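Local atomic coordinates of FMN-dependent NADH-azoreductase 1 (Bacillus anthracis, PDB entry 3U7I), a protein that probably uses bound FMN and NADH to reduce electrophilic quinones and to cleave the azo bond of aromatic azo compounds, working as a homodimer. Residues N11-V16 / V22-F27; R124-Y129 / G136-G141; Y169-F174 / E180-V185. All coordinates share one frame; numbering follows the deposited sequence.

Interaction 1: N11-V16 / V22-F27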
# COMPACT_ATOMS: atom_id res chain seq x y z
N ASN C 11 -4.38 -5.52 13.57
CA ASN C 11 -5.48 -4.58 13.38
C ASN C 11 -5.04 -3.36 12.54
O ASN C 11 -4.32 -2.49 13.03
CB ASN C 11 -6.01 -4.14 14.74
CG ASN C 11 -7.12 -3.12 14.64
OD1 ASN C 11 -7.56 -2.76 13.55
ND2 ASN C 11 -7.59 -2.65 15.80
N ALA C 12 -5.48 -3.32 11.29
CA ALA C 12 -5.05 -2.25 10.38
C ALA C 12 -6.07 -1.09 10.26
O ALA C 12 -6.04 -0.31 9.30
CB ALA C 12 -4.73 -2.82 9.00
N HIS C 13 -6.98 -0.99 11.23
CA HIS C 13 -8.01 0.04 11.20
C HIS C 13 -7.55 1.32 11.89
O HIS C 13 -7.17 1.29 13.04
CB HIS C 13 -9.30 -0.46 11.86
CG HIS C 13 -10.53 0.21 11.35
ND1 HIS C 13 -10.72 1.58 11.42
CD2 HIS C 13 -11.63 -0.28 10.73
CE1 HIS C 13 -11.88 1.90 10.88
NE2 HIS C 13 -12.46 0.79 10.46
N PRO C 14 -7.58 2.46 11.17
CA PRO C 14 -7.18 3.74 11.76
C PRO C 14 -7.93 4.10 13.06
O PRO C 14 -7.40 4.84 13.89
CB PRO C 14 -7.52 4.75 10.64
CG PRO C 14 -7.39 3.96 9.37
CD PRO C 14 -7.88 2.57 9.72
N LYS C 15 -9.15 3.59 13.24
CA LYS C 15 -9.92 3.90 14.44
C LYS C 15 -9.64 2.92 15.58
O LYS C 15 -10.24 3.02 16.66
CB LYS C 15 -11.42 3.94 14.15
CG LYS C 15 -11.86 5.08 13.25
CD LYS C 15 -13.34 5.28 13.39
CE LYS C 15 -13.86 6.32 12.45
NZ LYS C 15 -15.22 6.76 12.87
N VAL C 16 -8.75 1.96 15.32
CA VAL C 16 -8.25 1.02 16.33
C VAL C 16 -9.35 0.14 16.97
O VAL C 16 -9.51 -1.02 16.61
CB VAL C 16 -7.44 1.76 17.44
CG1 VAL C 16 -6.70 0.75 18.33
CG2 VAL C 16 -6.45 2.73 16.80
N VAL C 22 -17.54 -1.42 10.85
CA VAL C 22 -18.03 -2.72 10.36
C VAL C 22 -17.00 -3.85 10.52
O VAL C 22 -17.34 -4.92 11.05
CB VAL C 22 -18.52 -2.64 8.90
CG1 VAL C 22 -18.94 -4.03 8.43
CG2 VAL C 22 -19.68 -1.67 8.79
N SER C 23 -15.77 -3.62 10.09
CA SER C 23 -14.71 -4.61 10.23
C SER C 23 -14.36 -4.90 11.70
O SER C 23 -14.04 -6.03 12.06
CB SER C 23 -13.46 -4.21 9.44
OG SER C 23 -12.90 -3.00 9.93
N ILE C 24 -14.45 -3.89 12.55
CA ILE C 24 -14.20 -4.09 13.98
C ILE C 24 -15.34 -4.89 14.65
O ILE C 24 -15.07 -5.78 15.45
CB ILE C 24 -13.94 -2.74 14.71
CG1 ILE C 24 -12.67 -2.08 14.15
CG2 ILE C 24 -13.83 -2.96 16.21
CD1 ILE C 24 -12.47 -0.62 14.56
N LYS C 25 -16.59 -4.59 14.30
CA LYS C 25 -17.73 -5.39 14.77
C LYS C 25 -17.58 -6.85 14.36
O LYS C 25 -17.75 -7.75 15.18
CB LYS C 25 -19.06 -4.86 14.23
CG LYS C 25 -19.63 -3.72 15.02
CD LYS C 25 -21.01 -3.31 14.55
CE LYS C 25 -21.35 -1.92 15.09
NZ LYS C 25 -22.80 -1.73 15.40
N VAL C 26 -17.27 -7.08 13.08
CA VAL C 26 -17.12 -8.45 12.58
C VAL C 26 -15.96 -9.19 13.26
O VAL C 26 -16.08 -10.36 13.61
CB VAL C 26 -16.95 -8.46 11.05
CG1 VAL C 26 -16.75 -9.88 10.53
CG2 VAL C 26 -18.15 -7.80 10.38
N PHE C 27 -14.85 -8.48 13.46
CA PHE C 27 -13.70 -9.03 14.19
C PHE C 27 -14.04 -9.41 15.63
O PHE C 27 -13.64 -10.47 16.12
CB PHE C 27 -12.52 -8.05 14.18
CG PHE C 27 -11.52 -8.32 15.26
CD1 PHE C 27 -10.78 -9.50 15.25
CD2 PHE C 27 -11.33 -7.42 16.30
CE1 PHE C 27 -9.87 -9.78 16.25
CE2 PHE C 27 -10.40 -7.69 17.31
CZ PHE C 27 -9.68 -8.88 17.28
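His13 meets the first turn of helix 22-37 through two side chains, Ile24 over one face of its imidazole and Ser23 at its edge. Followed outward, Ile24 turns CG1 anti to its own carbonyl carbon (chi1 -63°), which aims that branch at the loop. CG1 passes 4.0 Å from His13 CD2, and the terminal CD1 then does most of the touching: it sits over the imidazole as a CH-pi contact, 4.0 Å from the ring centroid and displaced toward the rim, with His13 CG its nearest ring atom. The same methyl lies 3.6 Å from the carbonyl oxygen of Val16. In the plane of the ring, Ser23 OG approaches His13 CD2 to 3.1 Å, a carbon-to-oxygen contact; this hydroxyl is buried and has no hydrogen-bonding partner in the model. Rotation of the imidazole is fixed from the loop side, where Lys15 N donates to His13 ND1 at 3.1 Å, close to the ring plane. Asn11 braces the type I turn His13-Val16: its OD1 accepts from His13 N in an Asx turn, while its ND2 reaches Val16 O at 2.6 Å and also bonds Asn48 OD1. Val22 and Ser23 belong to the predicted FMN site, so the contact fits the loop between the first strand and first helix of a flavodoxin-like fold, where the flavin phosphate typically binds.

Interaction 2: R124-Y129 / G136-G141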
# COMPACT_ATOMS: atom_id res chain seq x y z
N ARG C 124 16.51 -13.94 5.37
CA ARG C 124 17.12 -14.78 6.39
C ARG C 124 16.20 -15.00 7.60
O ARG C 124 16.55 -15.75 8.52
CB ARG C 124 18.48 -14.20 6.83
CG ARG C 124 19.63 -14.46 5.84
CD ARG C 124 20.78 -13.47 6.01
NE ARG C 124 21.25 -13.40 7.40
CZ ARG C 124 21.57 -12.27 8.03
NH1 ARG C 124 21.99 -12.31 9.29
NH2 ARG C 124 21.48 -11.11 7.40
N GLU C 125 15.04 -14.35 7.59
CA GLU C 125 14.07 -14.45 8.68
C GLU C 125 12.74 -15.06 8.22
O GLU C 125 12.37 -16.16 8.65
CB GLU C 125 13.84 -13.09 9.35
CG GLU C 125 15.04 -12.57 10.15
CD GLU C 125 15.31 -13.38 11.42
OE1 GLU C 125 14.39 -14.10 11.88
OE2 GLU C 125 16.43 -13.31 11.95
N THR C 126 12.00 -14.36 7.37
CA THR C 126 10.73 -14.91 6.88
C THR C 126 10.82 -15.41 5.43
O THR C 126 9.94 -16.12 4.94
CB THR C 126 9.56 -13.93 7.07
OG1 THR C 126 9.83 -12.72 6.36
CG2 THR C 126 9.37 -13.60 8.57
N PHE C 127 11.90 -15.03 4.76
CA PHE C 127 12.20 -15.52 3.42
C PHE C 127 13.72 -15.50 3.19
O PHE C 127 14.46 -14.89 3.97
CB PHE C 127 11.49 -14.68 2.34
CG PHE C 127 12.17 -13.37 2.01
CD1 PHE C 127 13.18 -13.32 1.05
CD2 PHE C 127 11.79 -12.19 2.64
CE1 PHE C 127 13.82 -12.13 0.74
CE2 PHE C 127 12.42 -10.99 2.33
CZ PHE C 127 13.44 -10.95 1.39
N LYS C 128 14.17 -16.17 2.14
CA LYS C 128 15.58 -16.11 1.80
C LYS C 128 15.80 -16.03 0.30
O LYS C 128 14.98 -16.52 -0.48
CB LYS C 128 16.36 -17.29 2.40
CG LYS C 128 16.09 -18.62 1.74
CD LYS C 128 17.17 -19.62 2.12
CE LYS C 128 16.86 -21.00 1.60
NZ LYS C 128 18.04 -21.90 1.68
N TYR C 129 16.90 -15.40 -0.10
CA TYR C 129 17.29 -15.35 -1.50
C TYR C 129 18.03 -16.62 -1.89
O TYR C 129 18.81 -17.16 -1.10
CB TYR C 129 18.16 -14.12 -1.76
CG TYR C 129 17.44 -12.82 -1.53
CD1 TYR C 129 16.43 -12.40 -2.39
CD2 TYR C 129 17.76 -12.00 -0.46
CE1 TYR C 129 15.76 -11.19 -2.19
CE2 TYR C 129 17.10 -10.79 -0.25
CZ TYR C 129 16.10 -10.39 -1.11
OH TYR C 129 15.44 -9.20 -0.91
N GLY C 136 10.09 -18.58 0.59
CA GLY C 136 9.59 -18.26 1.93
C GLY C 136 10.11 -19.26 2.95
O GLY C 136 10.34 -20.43 2.63
N LEU C 137 10.30 -18.79 4.18
CA LEU C 137 10.85 -19.61 5.26
C LEU C 137 9.79 -20.08 6.26
O LEU C 137 10.10 -20.86 7.16
CB LEU C 137 11.96 -18.86 5.99
CG LEU C 137 13.20 -18.56 5.15
CD1 LEU C 137 14.27 -17.94 6.02
CD2 LEU C 137 13.71 -19.84 4.50
N LEU C 138 8.56 -19.60 6.12
CA LEU C 138 7.49 -19.98 7.04
C LEU C 138 6.54 -20.98 6.39
O LEU C 138 5.32 -20.77 6.36
CB LEU C 138 6.71 -18.74 7.50
CG LEU C 138 7.54 -17.62 8.14
CD1 LEU C 138 6.64 -16.46 8.53
CD2 LEU C 138 8.34 -18.11 9.33
N LYS C 139 7.10 -22.07 5.87
CA LYS C 139 6.30 -23.09 5.20
C LYS C 139 5.96 -24.22 6.17
O LYS C 139 6.28 -25.38 5.91
CB LYS C 139 7.05 -23.64 3.99
CG LYS C 139 7.66 -22.55 3.10
CD LYS C 139 7.60 -22.90 1.63
CE LYS C 139 8.09 -21.74 0.77
NZ LYS C 139 7.21 -21.48 -0.42
N ASP C 140 5.30 -23.89 7.28
CA ASP C 140 5.04 -24.85 8.34
C ASP C 140 3.57 -24.95 8.79
O ASP C 140 3.30 -25.25 9.95
CB ASP C 140 5.95 -24.57 9.55
CG ASP C 140 6.07 -23.08 9.86
OD1 ASP C 140 6.89 -22.71 10.73
OD2 ASP C 140 5.37 -22.26 9.23
N GLY C 141 2.64 -24.70 7.87
CA GLY C 141 1.22 -24.89 8.16
C GLY C 141 0.53 -23.78 8.95
O GLY C 141 -0.46 -24.03 9.65
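A short antiparallel beta hairpin, strands 127-129 and 134-136, projects from the flavodoxin-like core, and this contact lies at the open end of its ladder, where the chain leaves toward strand 143-149. Phe127 and Gly136 form a non-hydrogen-bonded pair with their CA atoms 4.1 Å apart, an approach in which glycine presents no side chain to Phe127 CB. Just beyond the pair, Leu137 N donates to Thr126 O at 2.8 Å; the N-H points almost straight at the oxygen (168°), although the donor stands well above the carbonyl plane. Leu137 then lays its side chain over the backbone of 125-128. With CG anti to the carbonyl carbon (chi1 -65°), CB rests against Thr126 O, CG lies 3.6 Å from Phe127 CA, and the two methyls divide the work. CD1 touches the carbonyl oxygens of both Glu125 and Phe127, 3.7 Å from each, whereas CD2 meets Lys128 CG at 3.8 Å, the two side chains crossing at about a right angle. On the buried side, Leu138 CD1 touches Thr126 CG2 at 4.0 Å, and helix 76-94 closes over the pair, Leu89 against Thr126 and Phe92 against Leu138. Thr126 OG1 is bonded to Ile120 O and Ile122 N, and Glu125 OE1 pairs with Lys93. One backbone hydrogen bond is therefore the sole polar link between 124-129 and 136-141; the remaining contacts are van der Waals packing of aliphatic groups on side chains and backbone, carbonyl oxygens included, with Leu137 on the exposed side and Leu138 on the buried one.

Interaction 3: Y169-F174 / E180-V185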
# COMPACT_ATOMS: atom_id res chain seq x y z
N TYR C 169 -2.72 -8.55 -3.01
CA TYR C 169 -1.40 -8.38 -2.42
C TYR C 169 -1.22 -9.25 -1.19
O TYR C 169 -0.25 -10.01 -1.09
CB TYR C 169 -1.17 -6.91 -2.07
CG TYR C 169 0.14 -6.64 -1.38
CD1 TYR C 169 1.33 -6.62 -2.10
CD2 TYR C 169 0.20 -6.40 -0.02
CE1 TYR C 169 2.54 -6.36 -1.48
CE2 TYR C 169 1.40 -6.15 0.61
CZ TYR C 169 2.57 -6.12 -0.12
OH TYR C 169 3.78 -5.85 0.50
N LEU C 170 -2.16 -9.18 -0.24
CA LEU C 170 -2.01 -9.97 0.99
C LEU C 170 -1.92 -11.47 0.74
O LEU C 170 -1.03 -12.13 1.28
CB LEU C 170 -3.12 -9.64 2.01
CG LEU C 170 -3.06 -8.23 2.59
CD1 LEU C 170 -4.29 -7.93 3.43
CD2 LEU C 170 -1.79 -8.05 3.42
N LYS C 171 -2.83 -12.02 -0.07
CA LYS C 171 -2.78 -13.45 -0.41
C LYS C 171 -1.42 -13.82 -1.02
O LYS C 171 -0.80 -14.82 -0.63
CB LYS C 171 -3.89 -13.81 -1.39
CG LYS C 171 -4.07 -15.32 -1.57
CD LYS C 171 -5.10 -15.63 -2.63
CE LYS C 171 -5.40 -17.12 -2.65
NZ LYS C 171 -6.23 -17.45 -3.84
N ALA C 172 -0.98 -13.01 -1.99
CA ALA C 172 0.28 -13.23 -2.70
C ALA C 172 1.49 -13.24 -1.77
O ALA C 172 2.29 -14.19 -1.81
CB ALA C 172 0.47 -12.16 -3.80
N MSE C 173 1.61 -12.20 -0.94
CA MSE C 173 2.75 -12.06 -0.04
C MSE C 173 2.78 -13.22 0.95
O MSE C 173 3.82 -13.84 1.17
CB MSE C 173 2.70 -10.74 0.71
CG MSE C 173 2.90 -9.52 -0.19
SE MSE C 173 4.55 -9.57 -1.23
CE MSE C 173 3.84 -10.13 -2.95
N PHE C 174 1.63 -13.52 1.54
CA PHE C 174 1.63 -14.57 2.55
C PHE C 174 1.87 -15.94 1.96
O PHE C 174 2.55 -16.76 2.58
CB PHE C 174 0.42 -14.49 3.48
CG PHE C 174 0.49 -13.31 4.42
CD1 PHE C 174 1.28 -13.38 5.55
CD2 PHE C 174 -0.15 -12.12 4.11
CE1 PHE C 174 1.38 -12.28 6.40
CE2 PHE C 174 -0.05 -11.03 4.95
CZ PHE C 174 0.71 -11.10 6.09
N GLU C 180 -0.10 -20.66 3.20
CA GLU C 180 -0.95 -21.03 2.08
C GLU C 180 -2.40 -21.25 2.47
O GLU C 180 -3.28 -21.28 1.61
CB GLU C 180 -0.38 -22.28 1.40
CG GLU C 180 1.03 -22.06 0.88
CD GLU C 180 1.53 -23.23 0.06
OE1 GLU C 180 1.10 -24.37 0.33
OE2 GLU C 180 2.35 -22.99 -0.85
N ASP C 181 -2.64 -21.41 3.77
CA ASP C 181 -3.99 -21.51 4.31
C ASP C 181 -4.55 -20.10 4.53
O ASP C 181 -4.30 -19.48 5.57
CB ASP C 181 -4.00 -22.31 5.62
CG ASP C 181 -5.41 -22.66 6.10
OD1 ASP C 181 -6.37 -21.93 5.79
OD2 ASP C 181 -5.54 -23.67 6.81
N TYR C 182 -5.28 -19.60 3.54
CA TYR C 182 -5.73 -18.22 3.52
C TYR C 182 -7.24 -18.15 3.30
O TYR C 182 -7.79 -18.84 2.44
CB TYR C 182 -5.01 -17.46 2.40
CG TYR C 182 -5.44 -16.03 2.18
CD1 TYR C 182 -4.65 -14.98 2.63
CD2 TYR C 182 -6.61 -15.73 1.50
CE1 TYR C 182 -5.02 -13.67 2.42
CE2 TYR C 182 -6.98 -14.41 1.28
CZ TYR C 182 -6.18 -13.38 1.75
OH TYR C 182 -6.53 -12.06 1.55
N GLN C 183 -7.91 -17.33 4.10
CA GLN C 183 -9.32 -17.02 3.88
C GLN C 183 -9.53 -15.54 4.06
O GLN C 183 -8.95 -14.92 4.94
CB GLN C 183 -10.22 -17.77 4.86
CG GLN C 183 -11.66 -17.27 4.82
CD GLN C 183 -12.61 -18.11 5.63
OE1 GLN C 183 -12.20 -18.88 6.50
NE2 GLN C 183 -13.91 -18.00 5.33
N ILE C 184 -10.34 -14.96 3.19
CA ILE C 184 -10.82 -13.60 3.40
C ILE C 184 -12.34 -13.58 3.58
O ILE C 184 -13.10 -14.17 2.79
CB ILE C 184 -10.36 -12.63 2.28
CG1 ILE C 184 -10.93 -11.24 2.54
CG2 ILE C 184 -10.77 -13.17 0.90
CD1 ILE C 184 -10.28 -10.14 1.74
N VAL C 185 -12.78 -12.91 4.64
CA VAL C 185 -14.19 -12.63 4.83
C VAL C 185 -14.45 -11.18 4.39
O VAL C 185 -13.85 -10.24 4.91
CB VAL C 185 -14.62 -12.86 6.29
CG1 VAL C 185 -16.07 -12.43 6.49
CG2 VAL C 185 -14.42 -14.34 6.68
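Helix 165-177 passes beside edge strand 181-187, and the two backbones come nearest at Lys171 and Tyr182, whose CA atoms are 6.8 Å apart. Tyr182 spans that gap. Its CG stands anti to the backbone N (chi1 176°), carrying the phenol across to the helix, where one ring face receives Lys171. Lys171 CB lies over the middle of the ring as a CH-pi contact, 4.0 Å from the centroid and 13° off the ring normal. Lys171 CA sits above the rim at CE1, 3.6 Å away, and Lys171 CG continues over the Tyr182 CG and CD2 side of the ring, 4.0 Å from Tyr182 CD2. The root of the lysine covers the ring, and the chain, extended past CG, carries the ammonium end away from the strand. Helix 165-177 is the connection of a beta-alpha-beta crossover, joining strand 143-149 to the parallel strand 181-187 beside it, the outermost of this chain's sheet in the flavodoxin-like fold. Leu170 adds a looser apolar touch, its CB 4.5 Å from Tyr182 CE1. The Tyr182 hydroxyl is hydrogen-bonded to His167 ND1, one helical turn before Lys171, and the imidazole and phenol rings also meet, their planes at about 50°. Elsewhere on the same helix, Tyr169 faces the second subunit, where its OH bonds the backbone oxygen of Asn106 of that neighbouring chain.

The three contacts follow one another along the chain, and none touches another. Interaction 1 lies at the predicted FMN site, on the loop and helix after the first strand; interaction 2 sits on the opposite side of the chain's centre, the centres of interactions 1 and 2 being about 28 Å apart. Interaction 3 is nearer to each than they are to one another, its centre about 18 Å from that of interaction 1 and about 15 Å from that of interaction 2, and its nearest atoms about 5 Å from each. Leu170 of interaction 3 has its side chain about 12 Å from that of Ser23. Interactions 1 and 3 both border the second subunit, whereas no other chain touches the segments of interaction 2.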